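Local coordinates for ErfK/YbiS/YcfS/YnhG family protein (Xylanimonas cellulosilytica, PDB 4LPQ) that probably acts as a peptidoglycan L,D-transpeptidase, cross-linking peptide stems during cell wall synthesis, with a putative peptidoglycan-binding domain ahead of the catalytic one, at residues Ala165-Ser170 with Cys181-Asn186. Numbering follows the deposited sequence.
Sequences AVHGSS and CVRVSN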
# COMPACT_ATOMS: atom_id res chain seq x y z
N ALA A 165 -4.50 -7.86 10.73
CA ALA A 165 -5.43 -7.37 9.78
C ALA A 165 -4.77 -6.46 8.78
O ALA A 165 -3.72 -5.88 9.02
CB ALA A 165 -6.53 -6.55 10.49
N VAL A 166 -5.42 -6.31 7.63
CA VAL A 166 -5.21 -5.19 6.68
C VAL A 166 -6.23 -4.11 7.05
O VAL A 166 -7.42 -4.40 7.24
CB VAL A 166 -5.43 -5.64 5.22
CG1 VAL A 166 -5.16 -4.49 4.26
CG2 VAL A 166 -4.50 -6.81 4.89
N HIS A 167 -5.77 -2.88 7.18
CA HIS A 167 -6.66 -1.78 7.59
C HIS A 167 -6.23 -0.47 7.11
O HIS A 167 -5.03 -0.29 6.79
CB HIS A 167 -6.82 -1.76 9.13
CG HIS A 167 -5.55 -1.40 9.84
ND1 HIS A 167 -5.21 -0.09 10.14
CD2 HIS A 167 -4.55 -2.17 10.30
CE1 HIS A 167 -4.03 -0.11 10.77
NE2 HIS A 167 -3.60 -1.34 10.85
N GLY A 168 -7.11 0.48 7.05
CA GLY A 168 -6.73 1.86 6.82
C GLY A 168 -6.14 2.55 8.04
O GLY A 168 -6.48 2.25 9.19
N SER A 169 -5.22 3.43 7.75
CA SER A 169 -4.46 4.15 8.78
C SER A 169 -4.20 5.56 8.37
O SER A 169 -4.20 5.85 7.17
CB SER A 169 -3.16 3.43 9.07
OG SER A 169 -2.48 3.89 10.23
N SER A 170 -3.87 6.44 9.30
CA SER A 170 -3.52 7.80 8.93
C SER A 170 -2.15 7.98 8.34
O SER A 170 -1.90 9.00 7.70
CB SER A 170 -3.59 8.72 10.18
OG SER A 170 -2.66 8.24 11.17
N CYS A 181 0.14 -5.36 12.05
CA CYS A 181 -0.87 -5.32 11.02
C CYS A 181 -0.32 -4.62 9.76
O CYS A 181 0.75 -3.99 9.78
CB CYS A 181 -2.03 -4.57 11.53
SG CYS A 181 -2.97 -5.51 12.79
N VAL A 182 -1.08 -4.77 8.67
CA VAL A 182 -0.69 -4.15 7.41
C VAL A 182 -1.54 -2.96 7.14
O VAL A 182 -2.75 -3.10 6.91
CB VAL A 182 -0.78 -5.18 6.27
CG1 VAL A 182 -0.41 -4.55 4.96
CG2 VAL A 182 0.11 -6.41 6.60
N ARG A 183 -0.97 -1.77 7.14
CA ARG A 183 -1.65 -0.52 6.95
C ARG A 183 -1.67 -0.13 5.45
O ARG A 183 -0.65 -0.29 4.78
CB ARG A 183 -0.85 0.64 7.65
CG ARG A 183 -0.70 0.46 9.08
CD ARG A 183 0.18 1.63 9.51
NE ARG A 183 0.31 1.52 10.87
CZ ARG A 183 1.01 2.33 11.59
NH1 ARG A 183 1.58 3.41 11.02
NH2 ARG A 183 1.10 2.02 12.83
N VAL A 184 -2.76 0.45 5.05
CA VAL A 184 -2.94 1.11 3.74
C VAL A 184 -3.73 2.40 3.97
O VAL A 184 -4.24 2.62 5.07
CB VAL A 184 -3.64 0.21 2.70
CG1 VAL A 184 -2.82 -1.08 2.49
CG2 VAL A 184 -5.06 -0.08 3.11
N SER A 185 -3.86 3.26 2.97
CA SER A 185 -4.68 4.46 3.14
C SER A 185 -6.15 4.14 3.35
O SER A 185 -6.62 3.09 2.89
CB SER A 185 -4.53 5.44 1.98
OG SER A 185 -5.16 4.94 0.80
N ASN A 186 -6.89 5.03 3.96
CA ASN A 186 -8.33 4.81 4.08
C ASN A 186 -9.02 4.67 2.72
O ASN A 186 -9.87 3.86 2.56
CB ASN A 186 -8.95 5.90 4.94
CG ASN A 186 -8.58 5.88 6.38
OD1 ASN A 186 -8.00 4.98 6.90
ND2 ASN A 186 -8.97 6.95 7.02
O HOH W 1 -5.60 7.20 5.27
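His167 meets Cys181 at the edge of its imidazole: Cys181 CB lies in the ring plane, 3.7 Å from His167 NE2. Cys181 SG stands obliquely to the ring, 5.3 Å from its centroid. With chi1 at -72°, Cys181 SG is turned back beside its own backbone N and accepts a hydrogen bond from Ala165 N (3.5 Å). His167 ND1 donates within its own segment to Gly168 O (2.8 Å), a nearly straight bond in the ring plane that comes in above the carbonyl plane and fixes the ring's rotation. Losing the imidazole to an alanine here would probably leave Gly168 O without its ND1 donor and open a gap beside Cys181 CB.

Arg183 runs alongside the ring. Its CG is 3.8 Å from His167 CE1, and Ser169 OG sits over one face of the guanidinium. Arg183 NH1 itself is hydrogen-bonded to Ser171 O.

The backbones pair as parallel strands. The His167 backbone hydrogen-bonds both ways, through its N to Val182 O and its O to Val184 N. Val182 N to Ala165 O and Ser169 N to Val184 O extend the pairing. One water bridges Ser169 O (2.7 Å) and Asn186 N (2.8 Å) where helix 186-196 begins. Val166, Val182 and Val184 point to the face opposite that of His167 and Arg183, where Val166 and Val184 meet Leu97 and Met189.

A histidine on one strand, with the cysteine just ahead of the adjacent parallel strand, fits the catalytic centre of the YkuD (L,D-transpeptidase) domain. Here Cys181 is the predicted nucleophile and His167 the predicted proton donor/acceptor.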